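Local coordinates for superantigen-like protein SSL10 (PDB 6LWT) that probably interferes with the classical complement pathway by binding the Fc region of human IgG, so hindering C1q, and probably also inhibits plasma clotting, at residues A[122-127]-A[134-139]. Residues are numbered along the deposited sequence; the frame is centred on the assembly and turned at random.
Sequences YPYYIK and KELDYK
In the beta-grasp domain, the start of helix 133-148 packs on the chain that runs on from edge strand 120-123, with Tyr-124 and Ile-126 of 122-127 meeting Leu-136 and Lys-139 of 134-139. The Tyr-124 ring swings out to the helix with CG anti to the backbone N (chi1 179°). Its CE2 lies 4.0 Å from Leu-136 CD1, the methyl approaching the ring obliquely as the two side chains run antiparallel alongside each other. Beyond the ring, Tyr-124 OH rests 3.4 Å from Lys-139 CB, against the aliphatic root of the lysine, which is set roughly perpendicular to the tyrosine. Ile-126 adds its terminal methyl: CD1 reaches to 4.1 Å from Leu-136 CD1, so that one leucine methyl serves both partners. Ile-192 and Ile-195 of the central strand 192-198 extend this apolar layer. The extended chain of Lys-139 beyond CG carries NZ off from the tyrosine to a salt bridge with Glu-28 and a second with Glu-135 OE2 (3.1 Å), met on the anti side of the carboxylate. A helix packed through apolar side chains against a mixed sheet is the hallmark of the beta-grasp domain of the staphylococcal/streptococcal toxin family.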
loop_
_atom_site.group_PDB
_atom_site.type_symbol
_atom_site.label_atom_id
_atom_site.label_comp_id
_atom_site.label_asym_id
_atom_site.label_seq_id
_atom_site.Cartn_x
_atom_site.Cartn_y
_atom_site.Cartn_z
ATOM N N TYR A 122 19.425 -4.220 -0.969
ATOM C CA TYR A 122 19.222 -5.387 -0.105
ATOM C C TYR A 122 17.845 -6.005 -0.359
ATOM O O TYR A 122 16.950 -5.330 -0.891
ATOM C CB TYR A 122 19.409 -5.005 1.369
ATOM C CG TYR A 122 18.588 -3.832 1.810
ATOM C CD1 TYR A 122 17.286 -4.007 2.323
ATOM C CD2 TYR A 122 19.091 -2.542 1.709
ATOM C CE1 TYR A 122 16.518 -2.912 2.722
ATOM C CE2 TYR A 122 18.339 -1.445 2.100
ATOM C CZ TYR A 122 17.058 -1.626 2.598
ATOM O OH TYR A 122 16.358 -0.489 2.966
ATOM N N PRO A 123 17.669 -7.301 -0.016
ATOM C CA PRO A 123 16.376 -7.917 -0.247
ATOM C C PRO A 123 15.252 -7.340 0.615
ATOM O O PRO A 123 15.451 -7.005 1.780
ATOM C CB PRO A 123 16.606 -9.407 0.090
ATOM C CG PRO A 123 18.069 -9.609 0.039
ATOM C CD PRO A 123 18.680 -8.293 0.394
ATOM N N TYR A 124 14.088 -7.216 -0.008
ATOM C CA TYR A 124 12.872 -6.735 0.632
ATOM C C TYR A 124 11.857 -7.846 0.464
ATOM O O TYR A 124 11.542 -8.212 -0.659
ATOM C CB TYR A 124 12.364 -5.466 -0.043
ATOM C CG TYR A 124 11.094 -4.983 0.589
ATOM C CD1 TYR A 124 11.119 -4.291 1.797
ATOM C CD2 TYR A 124 9.851 -5.298 0.023
ATOM C CE1 TYR A 124 9.941 -3.878 2.412
ATOM C CE2 TYR A 124 8.670 -4.907 0.631
ATOM C CZ TYR A 124 8.715 -4.190 1.818
ATOM O OH TYR A 124 7.529 -3.800 2.414
ATOM N N TYR A 125 11.385 -8.406 1.578
ATOM C CA TYR A 125 10.619 -9.642 1.544
ATOM C C TYR A 125 9.121 -9.378 1.468
ATOM O O TYR A 125 8.608 -8.476 2.130
ATOM C CB TYR A 125 10.964 -10.525 2.759
ATOM C CG TYR A 125 12.419 -10.913 2.777
ATOM C CD1 TYR A 125 12.902 -11.909 1.931
ATOM C CD2 TYR A 125 13.323 -10.261 3.616
ATOM C CE1 TYR A 125 14.248 -12.252 1.929
ATOM C CE2 TYR A 125 14.670 -10.596 3.621
ATOM C CZ TYR A 125 15.124 -11.591 2.778
ATOM O OH TYR A 125 16.455 -11.910 2.766
ATOM N N ILE A 126 8.455 -10.149 0.615
ATOM C CA ILE A 126 7.013 -10.139 0.457
ATOM C C ILE A 126 6.516 -11.589 0.575
ATOM O O ILE A 126 6.879 -12.437 -0.258
ATOM C CB ILE A 126 6.620 -9.563 -0.909
ATOM C CG1 ILE A 126 7.103 -8.112 -1.018
ATOM C CG2 ILE A 126 5.115 -9.622 -1.086
ATOM C CD1 ILE A 126 6.992 -7.532 -2.392
ATOM N N LYS A 127 5.678 -11.848 1.581
ATOM C CA LYS A 127 5.237 -13.224 1.912
ATOM C C LYS A 127 4.063 -13.680 1.032
ATOM O O LYS A 127 3.965 -14.856 0.687
ATOM C CB LYS A 127 4.817 -13.384 3.388
ATOM C CG LYS A 127 5.536 -12.549 4.437
ATOM C CD LYS A 127 7.009 -12.880 4.603
ATOM C CE LYS A 127 7.751 -11.679 5.173
ATOM N NZ LYS A 127 9.019 -12.065 5.835
ATOM N N LYS A 134 -1.525 -0.635 -2.983
ATOM C CA LYS A 134 -1.785 -0.008 -1.694
ATOM C C LYS A 134 -0.881 -0.528 -0.566
ATOM O O LYS A 134 -0.265 0.257 0.164
ATOM C CB LYS A 134 -3.241 -0.259 -1.306
ATOM C CG LYS A 134 -3.619 0.322 0.030
ATOM C CD LYS A 134 -4.927 -0.271 0.534
ATOM C CE LYS A 134 -5.390 0.451 1.772
ATOM N NZ LYS A 134 -5.664 1.884 1.524
ATOM N N GLU A 135 -0.840 -1.853 -0.414
ATOM C CA GLU A 135 -0.073 -2.476 0.669
ATOM C C GLU A 135 1.426 -2.302 0.448
ATOM O O GLU A 135 2.173 -2.036 1.395
ATOM C CB GLU A 135 -0.417 -3.969 0.779
ATOM C CG GLU A 135 0.288 -4.652 1.939
ATOM C CD GLU A 135 -0.085 -6.115 2.141
ATOM O OE1 GLU A 135 -1.145 -6.571 1.665
ATOM O OE2 GLU A 135 0.694 -6.811 2.821
ATOM N N LEU A 136 1.858 -2.440 -0.802
ATOM C CA LEU A 136 3.268 -2.284 -1.133
ATOM C C LEU A 136 3.715 -0.842 -0.894
ATOM O O LEU A 136 4.718 -0.601 -0.231
ATOM C CB LEU A 136 3.546 -2.730 -2.567
ATOM C CG LEU A 136 5.028 -2.841 -2.956
ATOM C CD1 LEU A 136 5.860 -3.609 -1.936
ATOM C CD2 LEU A 136 5.117 -3.483 -4.324
ATOM N N ASP A 137 2.916 0.106 -1.371
ATOM C CA ASP A 137 3.166 1.526 -1.121
ATOM C C ASP A 137 3.293 1.809 0.372
ATOM O O ASP A 137 4.299 2.373 0.822
ATOM C CB ASP A 137 2.047 2.372 -1.727
ATOM C CG ASP A 137 2.128 3.835 -1.338
ATOM O OD1 ASP A 137 3.051 4.548 -1.807
ATOM O OD2 ASP A 137 1.247 4.289 -0.564
ATOM N N TYR A 138 2.283 1.405 1.123
ATOM C CA TYR A 138 2.254 1.663 2.561
ATOM C C TYR A 138 3.447 1.065 3.297
ATOM O O TYR A 138 4.114 1.758 4.069
ATOM C CB TYR A 138 0.963 1.153 3.192
ATOM C CG TYR A 138 0.774 1.670 4.601
ATOM C CD1 TYR A 138 1.403 1.056 5.690
ATOM C CD2 TYR A 138 -0.019 2.785 4.844
ATOM C CE1 TYR A 138 1.239 1.546 6.973
ATOM C CE2 TYR A 138 -0.187 3.282 6.127
ATOM C CZ TYR A 138 0.430 2.660 7.177
ATOM O OH TYR A 138 0.248 3.165 8.442
ATOM N N LYS A 139 3.697 -0.217 3.077
ATOM C CA LYS A 139 4.756 -0.887 3.801
ATOM C C LYS A 139 6.144 -0.382 3.392
ATOM O O LYS A 139 7.027 -0.304 4.239
ATOM C CB LYS A 139 4.678 -2.389 3.631
ATOM C CG LYS A 139 3.527 -2.987 4.407
ATOM C CD LYS A 139 3.519 -4.489 4.260
ATOM C CE LYS A 139 2.570 -5.096 5.272
ATOM N NZ LYS A 139 2.615 -6.573 5.182
#